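Local coordinates for protein nucleoside phosphorylase, putative (Trypanosoma brucei, PDB 3BJE) that acts as a homodimeric uridine phosphorylase, cleaving the glycosidic bond of uridine with phosphate to give uracil and ribose 1-phosphate, at residues Leu33-Cys37 against His73-Phe78; Glu190-Val195 against Leu277-Leu281; Glu233-Gln237 against Ala334-Cys338. One frame throughout, in Å; residues are numbered along the deposited sequence.

Interaction 1: residues Leu33-Cys37 against His73-Phe78; sequences LHLKC and HREIRF. With R1P (1-O-phosphono-alpha-D-ribofuranose), chain E.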
loop_
_atom_site.group_PDB
_atom_site.type_symbol
_atom_site.label_atom_id
_atom_site.label_comp_id
_atom_site.label_asym_id
_atom_site.label_seq_id
_atom_site.Cartn_x
_atom_site.Cartn_y
_atom_site.Cartn_z
ATOM N N LEU A 33 -15.186 -1.723 -6.724
ATOM C CA LEU A 33 -14.229 -2.689 -7.258
ATOM C C LEU A 33 -13.444 -3.485 -6.220
ATOM O O LEU A 33 -13.206 -4.683 -6.415
ATOM C CB LEU A 33 -13.252 -1.976 -8.179
ATOM C CG LEU A 33 -12.286 -2.805 -8.996
ATOM C CD1 LEU A 33 -13.034 -3.838 -9.857
ATOM C CD2 LEU A 33 -11.460 -1.872 -9.880
ATOM N N HIS A 34 -13.027 -2.834 -5.149
ATOM C CA HIS A 34 -12.191 -3.474 -4.120
ATOM C C HIS A 34 -12.979 -3.771 -2.864
ATOM O O HIS A 34 -12.974 -4.893 -2.363
ATOM C CB HIS A 34 -10.972 -2.591 -3.792
ATOM C CG HIS A 34 -10.096 -2.334 -4.979
ATOM N ND1 HIS A 34 -10.289 -1.281 -5.844
ATOM C CD2 HIS A 34 -9.021 -3.013 -5.447
ATOM C CE1 HIS A 34 -9.392 -1.347 -6.819
ATOM N NE2 HIS A 34 -8.599 -2.380 -6.585
ATOM N N LEU A 35 -13.642 -2.743 -2.354
ATOM C CA LEU A 35 -14.602 -2.865 -1.265
ATOM C C LEU A 35 -15.919 -3.366 -1.856
ATOM O O LEU A 35 -16.583 -2.658 -2.619
ATOM C CB LEU A 35 -14.777 -1.510 -0.583
ATOM C CG LEU A 35 -15.901 -1.411 0.439
ATOM C CD1 LEU A 35 -15.655 -2.321 1.685
ATOM C CD2 LEU A 35 -16.097 0.056 0.812
ATOM N N LYS A 36 -16.269 -4.611 -1.542
ATOM C CA LYS A 36 -17.412 -5.262 -2.168
ATOM C C LYS A 36 -18.674 -5.052 -1.358
ATOM O O LYS A 36 -19.305 -5.989 -0.868
ATOM C CB LYS A 36 -17.105 -6.744 -2.396
ATOM C CG LYS A 36 -15.972 -6.976 -3.384
ATOM C CD LYS A 36 -16.303 -6.383 -4.750
ATOM C CE LYS A 36 -15.482 -6.987 -5.855
ATOM N NZ LYS A 36 -15.739 -6.271 -7.143
ATOM N N CYS A 37 -19.044 -3.783 -1.260
ATOM C CA CYS A 37 -20.144 -3.317 -0.430
ATOM C C CYS A 37 -21.074 -2.494 -1.305
ATOM O O CYS A 37 -20.622 -1.832 -2.240
ATOM C CB CYS A 37 -19.573 -2.462 0.695
ATOM S SG CYS A 37 -20.758 -1.885 1.890
ATOM N N HIS A 73 -13.062 -9.668 0.253
ATOM C CA HIS A 73 -12.404 -9.639 -1.064
ATOM C C HIS A 73 -11.001 -9.027 -0.985
ATOM O O HIS A 73 -10.864 -7.945 -0.456
ATOM C CB HIS A 73 -13.250 -8.804 -2.029
ATOM C CG HIS A 73 -12.631 -8.628 -3.373
ATOM N ND1 HIS A 73 -12.422 -9.683 -4.236
ATOM C CD2 HIS A 73 -12.165 -7.527 -4.005
ATOM C CE1 HIS A 73 -11.857 -9.237 -5.342
ATOM N NE2 HIS A 73 -11.690 -7.932 -5.228
ATOM N N ARG A 74 -9.970 -9.680 -1.556
ATOM C CA ARG A 74 -8.583 -9.228 -1.409
ATOM C C ARG A 74 -8.294 -8.936 0.097
ATOM O O ARG A 74 -8.734 -9.684 0.969
ATOM C CB ARG A 74 -8.315 -7.996 -2.284
ATOM C CG ARG A 74 -8.091 -8.261 -3.762
ATOM C CD ARG A 74 -8.128 -6.907 -4.513
ATOM N NE ARG A 74 -7.855 -7.003 -5.951
ATOM C CZ ARG A 74 -6.644 -7.166 -6.472
ATOM N NH1 ARG A 74 -5.595 -7.286 -5.676
ATOM N NH2 ARG A 74 -6.488 -7.230 -7.800
ATOM N N GLU A 75 -7.584 -7.860 0.422
ATOM C CA GLU A 75 -7.360 -7.555 1.846
ATOM C C GLU A 75 -8.596 -6.849 2.477
ATOM O O GLU A 75 -8.581 -6.472 3.655
ATOM C CB GLU A 75 -6.038 -6.773 2.052
ATOM C CG GLU A 75 -5.781 -5.447 1.267
ATOM C CD GLU A 75 -4.742 -5.627 0.150
ATOM O OE1 GLU A 75 -5.136 -6.463 -0.707
ATOM O OE2 GLU A 75 -3.572 -5.016 0.154
ATOM N N ILE A 76 -9.680 -6.729 1.706
ATOM C CA ILE A 76 -10.750 -5.773 2.012
ATOM C C ILE A 76 -12.007 -6.511 2.492
ATOM O O ILE A 76 -12.733 -7.101 1.708
ATOM C CB ILE A 76 -11.074 -4.894 0.781
ATOM C CG1 ILE A 76 -9.788 -4.341 0.134
ATOM C CG2 ILE A 76 -12.025 -3.746 1.161
ATOM C CD1 ILE A 76 -8.923 -3.560 1.066
ATOM N N ARG A 77 -12.229 -6.481 3.806
ATOM C CA ARG A 77 -13.374 -7.136 4.442
ATOM C C ARG A 77 -14.251 -6.087 5.095
ATOM O O ARG A 77 -13.741 -5.087 5.589
ATOM C CB ARG A 77 -12.909 -8.121 5.505
ATOM C CG ARG A 77 -11.963 -9.181 5.032
ATOM C CD ARG A 77 -11.671 -10.146 6.186
ATOM N NE ARG A 77 -12.914 -10.739 6.681
ATOM C CZ ARG A 77 -13.105 -11.276 7.883
ATOM N NH1 ARG A 77 -12.142 -11.313 8.800
ATOM N NH2 ARG A 77 -14.296 -11.775 8.167
ATOM N N PHE A 78 -15.561 -6.304 5.116
ATOM C CA PHE A 78 -16.443 -5.446 5.894
ATOM C C PHE A 78 -17.523 -6.240 6.612
ATOM O O PHE A 78 -17.878 -7.368 6.240
ATOM C CB PHE A 78 -17.069 -4.332 5.041
ATOM C CG PHE A 78 -18.365 -4.716 4.394
ATOM C CD1 PHE A 78 -19.573 -4.439 5.008
ATOM C CD2 PHE A 78 -18.371 -5.362 3.156
ATOM C CE1 PHE A 78 -20.758 -4.800 4.429
ATOM C CE2 PHE A 78 -19.565 -5.731 2.564
ATOM C CZ PHE A 78 -20.755 -5.458 3.200
HETATM C C5 R1P E . -5.438 -2.819 -7.970
HETATM O O5 R1P E . -6.719 -3.378 -8.270
HETATM C C4 R1P E . -4.418 -3.944 -7.828
HETATM O O4 R1P E . -4.366 -4.769 -9.005
HETATM C C1 R1P E . -3.082 -4.744 -9.632
HETATM C C2 R1P E . -2.475 -3.449 -9.073
HETATM O O2 R1P E . -1.045 -3.358 -9.217
HETATM C C3 R1P E . -3.002 -3.423 -7.638
HETATM O O3 R1P E . -2.285 -4.316 -6.773
HETATM O O1 R1P E . -2.304 -5.973 -9.434
HETATM P P R1P E . -2.791 -7.376 -8.771
HETATM O O1P R1P E . -3.058 -6.886 -7.328
HETATM O O2P R1P E . -1.604 -8.322 -8.849
HETATM O O3P R1P E . -3.982 -7.789 -9.576
HETATM O O HOH W 1 -10.620 -6.052 -6.973
HETATM O O HOH W 2 -15.341 -6.369 0.739
#

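Interaction 2: residues Glu190-Val195 against Leu277-Leu281; sequences EIRRIV and LKFNL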
loop_
_atom_site.group_PDB
_atom_site.type_symbol
_atom_site.label_atom_id
_atom_site.label_comp_id
_atom_site.label_asym_id
_atom_site.label_seq_id
_atom_site.Cartn_x
_atom_site.Cartn_y
_atom_site.Cartn_z
ATOM N N GLU A 190 3.626 25.289 10.536
ATOM C CA GLU A 190 4.706 25.214 11.513
ATOM C C GLU A 190 5.271 23.790 11.609
ATOM O O GLU A 190 6.487 23.593 11.636
ATOM C CB GLU A 190 4.205 25.696 12.880
ATOM C CG GLU A 190 5.256 25.695 13.983
ATOM C CD GLU A 190 6.436 26.647 13.740
ATOM O OE1 GLU A 190 6.455 27.418 12.740
ATOM O OE2 GLU A 190 7.361 26.604 14.578
ATOM N N ILE A 191 4.386 22.792 11.628
ATOM C CA ILE A 191 4.832 21.395 11.617
ATOM C C ILE A 191 5.701 21.138 10.383
ATOM O O ILE A 191 6.796 20.602 10.494
ATOM C CB ILE A 191 3.631 20.397 11.662
ATOM C CG1 ILE A 191 2.963 20.442 13.038
ATOM C CG2 ILE A 191 4.090 18.974 11.322
ATOM C CD1 ILE A 191 1.622 19.707 13.122
ATOM N N ARG A 192 5.217 21.526 9.209
ATOM C CA ARG A 192 5.977 21.278 7.992
ATOM C C ARG A 192 7.340 21.967 8.048
ATOM O O ARG A 192 8.350 21.366 7.662
ATOM C CB ARG A 192 5.229 21.724 6.748
ATOM C CG ARG A 192 5.857 21.144 5.512
ATOM C CD ARG A 192 5.061 21.451 4.276
ATOM N NE ARG A 192 5.609 20.705 3.144
ATOM C CZ ARG A 192 6.650 21.089 2.416
ATOM N NH1 ARG A 192 7.288 22.226 2.668
ATOM N NH2 ARG A 192 7.055 20.327 1.414
ATOM N N ARG A 193 7.370 23.213 8.521
ATOM C CA ARG A 193 8.618 23.975 8.609
ATOM C C ARG A 193 9.614 23.252 9.514
ATOM O O ARG A 193 10.780 23.088 9.153
ATOM C CB ARG A 193 8.372 25.409 9.134
ATOM C CG ARG A 193 9.638 26.250 9.253
ATOM C CD ARG A 193 9.364 27.584 9.917
ATOM N NE ARG A 193 9.214 27.495 11.372
ATOM C CZ ARG A 193 10.220 27.566 12.249
ATOM N NH1 ARG A 193 11.481 27.671 11.841
ATOM N NH2 ARG A 193 9.965 27.500 13.552
ATOM N N ILE A 194 9.170 22.840 10.694
ATOM C CA ILE A 194 10.051 22.192 11.648
ATOM C C ILE A 194 10.552 20.864 11.099
ATOM O O ILE A 194 11.742 20.574 11.140
ATOM C CB ILE A 194 9.354 22.012 13.025
ATOM C CG1 ILE A 194 9.143 23.368 13.695
ATOM C CG2 ILE A 194 10.156 21.100 13.953
ATOM C CD1 ILE A 194 10.426 24.045 14.188
ATOM N N VAL A 195 9.656 20.061 10.545
ATOM C CA VAL A 195 10.063 18.767 9.990
ATOM C C VAL A 195 11.053 18.941 8.825
ATOM O O VAL A 195 12.046 18.214 8.732
ATOM C CB VAL A 195 8.833 17.932 9.522
ATOM C CG1 VAL A 195 9.292 16.665 8.795
ATOM C CG2 VAL A 195 7.963 17.556 10.717
ATOM N N LEU A 277 11.624 16.366 17.950
ATOM C CA LEU A 277 10.837 17.526 17.550
ATOM C C LEU A 277 9.836 17.951 18.619
ATOM O O LEU A 277 9.244 17.118 19.323
ATOM C CB LEU A 277 10.103 17.289 16.220
ATOM C CG LEU A 277 10.936 16.798 15.033
ATOM C CD1 LEU A 277 10.097 16.694 13.813
ATOM C CD2 LEU A 277 12.104 17.753 14.779
ATOM N N LYS A 278 9.647 19.266 18.702
ATOM C CA LYS A 278 8.611 19.864 19.497
ATOM C C LYS A 278 7.959 20.919 18.623
ATOM O O LYS A 278 8.643 21.777 18.058
ATOM C CB LYS A 278 9.211 20.487 20.756
ATOM C CG LYS A 278 9.759 19.458 21.721
ATOM C CD LYS A 278 10.274 20.088 23.002
ATOM C CE LYS A 278 10.608 19.010 24.029
ATOM N NZ LYS A 278 9.418 18.155 24.362
ATOM N N PHE A 279 6.642 20.833 18.475
ATOM C CA PHE A 279 5.902 21.788 17.686
ATOM C C PHE A 279 5.218 22.744 18.632
ATOM O O PHE A 279 4.384 22.330 19.427
ATOM C CB PHE A 279 4.857 21.072 16.826
ATOM C CG PHE A 279 5.424 19.947 15.986
ATOM C CD1 PHE A 279 6.480 20.183 15.117
ATOM C CD2 PHE A 279 4.908 18.661 16.078
ATOM C CE1 PHE A 279 7.011 19.178 14.365
ATOM C CE2 PHE A 279 5.437 17.630 15.303
ATOM C CZ PHE A 279 6.486 17.894 14.442
ATOM N N ASN A 280 5.581 24.019 18.541
ATOM C CA ASN A 280 4.942 25.070 19.336
ATOM C C ASN A 280 3.709 25.548 18.593
ATOM O O ASN A 280 3.779 26.446 17.753
ATOM C CB ASN A 280 5.923 26.206 19.568
ATOM C CG ASN A 280 7.100 25.782 20.424
ATOM O OD1 ASN A 280 6.925 25.151 21.469
ATOM N ND2 ASN A 280 8.308 26.112 19.979
ATOM N N LEU A 281 2.577 24.923 18.890
ATOM C CA LEU A 281 1.354 25.148 18.133
ATOM C C LEU A 281 0.342 26.010 18.897
ATOM O O LEU A 281 0.521 26.309 20.085
ATOM C CB LEU A 281 0.758 23.804 17.713
ATOM C CG LEU A 281 1.727 22.934 16.903
ATOM C CD1 LEU A 281 1.045 21.649 16.438
ATOM C CD2 LEU A 281 2.246 23.693 15.686
HETATM O O HOH W 3 7.495 24.904 16.607
#

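Interaction 3: residues Glu233-Gln237 against Ala334-Cys338; sequences EADKQ and AMKRC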
loop_
_atom_site.group_PDB
_atom_site.type_symbol
_atom_site.label_atom_id
_atom_site.label_comp_id
_atom_site.label_asym_id
_atom_site.label_seq_id
_atom_site.Cartn_x
_atom_site.Cartn_y
_atom_site.Cartn_z
ATOM N N GLU A 233 -6.702 -1.773 38.030
ATOM C CA GLU A 233 -5.557 -1.160 37.348
ATOM C C GLU A 233 -5.156 -1.920 36.069
ATOM O O GLU A 233 -4.644 -1.320 35.120
ATOM C CB GLU A 233 -4.361 -1.049 38.303
ATOM C CG GLU A 233 -3.308 -0.016 37.876
ATOM C CD GLU A 233 -3.787 1.428 37.998
ATOM O OE1 GLU A 233 -4.529 1.744 38.952
ATOM O OE2 GLU A 233 -3.405 2.254 37.141
ATOM N N ALA A 234 -5.411 -3.228 36.048
ATOM C CA ALA A 234 -5.111 -4.074 34.889
ATOM C C ALA A 234 -6.014 -3.811 33.684
ATOM O O ALA A 234 -5.630 -4.113 32.552
ATOM C CB ALA A 234 -5.184 -5.545 35.277
ATOM N N ASP A 235 -7.206 -3.261 33.918
ATOM C CA ASP A 235 -8.138 -2.937 32.832
ATOM C C ASP A 235 -8.043 -1.462 32.415
ATOM O O ASP A 235 -8.860 -0.996 31.627
ATOM C CB ASP A 235 -9.584 -3.303 33.242
ATOM C CG ASP A 235 -10.608 -3.145 32.091
ATOM O OD1 ASP A 235 -10.308 -3.520 30.929
ATOM O OD2 ASP A 235 -11.729 -2.647 32.356
ATOM N N LYS A 236 -7.067 -0.718 32.937
ATOM C CA LYS A 236 -6.875 0.679 32.502
ATOM C C LYS A 236 -6.227 0.740 31.110
ATOM O O LYS A 236 -5.472 -0.156 30.724
ATOM C CB LYS A 236 -6.003 1.463 33.477
ATOM C CG LYS A 236 -6.540 1.511 34.903
ATOM C CD LYS A 236 -7.689 2.496 35.084
ATOM C CE LYS A 236 -8.126 2.535 36.548
ATOM N NZ LYS A 236 -9.294 3.432 36.799
ATOM N N GLN A 237 -6.507 1.812 30.380
ATOM C CA GLN A 237 -5.900 2.021 29.065
ATOM C C GLN A 237 -5.228 3.373 29.043
ATOM O O GLN A 237 -5.888 4.394 29.198
ATOM C CB GLN A 237 -6.930 1.943 27.929
ATOM C CG GLN A 237 -6.334 2.114 26.526
ATOM C CD GLN A 237 -5.280 1.070 26.209
ATOM O OE1 GLN A 237 -5.526 -0.134 26.346
ATOM N NE2 GLN A 237 -4.099 1.520 25.768
ATOM N N ALA A 334 -4.961 -5.296 25.134
ATOM C CA ALA A 334 -5.008 -3.864 24.874
ATOM C C ALA A 334 -5.987 -3.564 23.748
ATOM O O ALA A 334 -6.779 -2.629 23.844
ATOM C CB ALA A 334 -3.609 -3.326 24.540
ATOM N N MET A 335 -5.951 -4.382 22.698
ATOM C CA MET A 335 -6.820 -4.164 21.549
ATOM C C MET A 335 -8.288 -4.333 21.940
ATOM O O MET A 335 -9.131 -3.591 21.458
ATOM C CB MET A 335 -6.445 -5.096 20.391
ATOM C CG MET A 335 -7.094 -4.738 19.060
ATOM S SD MET A 335 -6.770 -3.047 18.490
ATOM C CE MET A 335 -5.039 -3.141 17.998
ATOM N N LYS A 336 -8.594 -5.269 22.845
ATOM C CA LYS A 336 -9.972 -5.436 23.308
ATOM C C LYS A 336 -10.484 -4.167 24.004
ATOM O O LYS A 336 -11.600 -3.728 23.746
ATOM C CB LYS A 336 -10.108 -6.671 24.211
ATOM C CG LYS A 336 -9.961 -7.970 23.432
ATOM C CD LYS A 336 -10.218 -9.209 24.268
ATOM C CE LYS A 336 -9.541 -10.445 23.643
ATOM N NZ LYS A 336 -9.777 -10.579 22.169
ATOM N N ARG A 337 -9.652 -3.551 24.840
ATOM C CA ARG A 337 -10.040 -2.300 25.508
ATOM C C ARG A 337 -10.247 -1.194 24.487
ATOM O O ARG A 337 -11.183 -0.416 24.576
ATOM C CB ARG A 337 -8.974 -1.847 26.506
ATOM C CG ARG A 337 -8.778 -2.787 27.678
ATOM C CD ARG A 337 -7.863 -2.154 28.715
ATOM N NE ARG A 337 -6.473 -2.118 28.264
ATOM C CZ ARG A 337 -5.585 -3.088 28.469
ATOM N NH1 ARG A 337 -5.896 -4.198 29.135
ATOM N NH2 ARG A 337 -4.351 -2.939 28.012
ATOM N N CYS A 338 -9.347 -1.119 23.514
ATOM C CA CYS A 338 -9.353 -0.018 22.570
ATOM C C CYS A 338 -10.496 -0.144 21.570
ATOM O O CYS A 338 -11.010 0.871 21.102
ATOM C CB CYS A 338 -8.008 0.079 21.858
ATOM S SG CYS A 338 -6.700 0.578 23.007
HETATM O O HOH W 4 -8.622 -5.207 30.144
HETATM O O HOH W 5 -2.325 -1.220 27.173
#

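Interaction 1: residues Leu33-Cys37 against His73-Phe78
Lys-36 and His-73 meet through aliphatic carbon over a ring: CE of Lys-36 lies 4.0 Å from the centroid of the His-73 imidazole and 15° off its normal, a CH-pi contact. The bend of the lysine at chi2 (-60°) carries the chain along that face and lets NZ bond to Leu-33 O. A second ring is also met over its face, but by sulfur: Cys-37 SG lies 3.9 Å from the centroid of Phe-78, a sulfur-aromatic contact, while Lys-36 O sits at the ring edge. Apolar packing fills the middle, CD1 of Leu-35 reaching CG2 of Ile-76 at 3.9 Å. Two waters bridge the segments: one joins the Leu-33 carbonyl to the side chains of His-73 and Arg-74, the other links the backbones at Lys-36 N and Ile-76 O. NE2 of His-34 meets O5 of the ribose phosphate in the ring plane at 2.7 Å, its ND1 being held by Glu-106, and Arg-74 sends NH1 to O1P and NH2 to O3P, each 3.1 Å. Because Arg-54, Arg-145 and Thr-148 of the second subunit hold the same ligand, this is the shared, intersubunit active site of the nucleoside phosphorylase family.

Interaction 2: residues Glu190-Val195 against Leu277-Leu281
Glu-190 opens the contact by laying its CB 4.0 Å from CD2 of Leu-281. Its chain, bent at chi2 (63°), turns the carboxylate toward Arg-193, three residues on, whose NE and NH2 grip OE1 and OE2 side-on in a salt bridge; OE2 also accepts from a water that in turn accepts from Asn-280 N, the polar link between helix and strand. Ile-191 comes next and covers one face of Phe-279: CG1 stands 4.0 Å from the ring centroid, 16° off the normal, and CD1 runs on to CD1 of Leu-281. This is a helix laid beside a short edge strand of the alpha/beta phosphorylase fold, the axes 8.6 Å apart and nearly antiparallel at 162°; strand 279-281 pairs with 284-292, and Ile-168 of strand 161-169 touches Ile-191 and Val-195. One turn on, Ile-194 comes to the edge of the same ring, CG2 lying 3.7 Å from CE1 of Phe-279 and 4.0 Å from CD2 of Leu-277, so that successive helix turns take face and edge of one phenyl group. CG2 of Val-195, anti to its carbonyl carbon, touches both CD1 of Leu-277 at 3.9 Å and CZ of Phe-279 at 4.0 Å.

Interaction 3: residues Glu233-Gln237 against Ala334-Cys338
The guanidinium of Arg-337 is layered between backbone atoms: Lys-236 O lies 3.2 Å above one face, and CA of Ala-334, one helical turn back along its own helix, 3.3 Å above the other. At its edge come the amide of Gln-237 and two waters. The amide and guanidinium planes are not far from parallel. NE gives Gln-237 OE1 a fairly straight bond of 2.9 Å, 162° at the hydrogen, with the oxygen close to the guanidinium plane. Seen from the acceptor, the donor is tilted out of the carbonyl plane. NH2 adds a weak bond to the same oxygen, and also donates to a water that weakly returns to OE1.

CD of Arg-337 lies 3.3 Å from Asp-235 O; beyond it the bend at chi3 (-73°) turns NE toward Gln-237 OE1. Asp-235 slides past in the opposite direction, its carboxylate turned 71° from the guanidinium. Its OD1 lies 4.8 Å from NH1, too far for a direct salt bridge; a water donating to OD1 and accepting from NH1 joins them instead. Gln-237 also leans on sulfur, CD being 3.5 Å from Cys-338 SG. The amide is fixed at both ends, since NE2 bonds to Leu-159 O while OE1 takes the arginine.

These bonds tie the 3-10 turn and loop between helix 213-228 and strand 239-246 to the flank of the C-terminal helix 329-348. Beneath that helix, Cys-338 reaches Leu-146 of strand 142-151, Leu-161 of strand 161-169 and Val-314 of strand 308-318.

Overall arrangement
From the N terminus, interaction 1 comes first: it brings the loop ahead of strand 45-49 onto the turn leading into strand 76-83, closing a loop whose ends are 36 residues apart, before the other two open. Interaction 2 then fastens helix 186-198 to strand 279-281 across 82 residues. Interaction 3 starts between those two segments, in the loop before strand 239-246, and fastens it to the C-terminal helix across 97, so the two contacts cross along the chain. The contacts are well separated: about 37 Å between the centres of interactions 1 and 2, about 32 Å between those of 2 and 3. Interaction 1 contributes to the ligand site shared with the second subunit.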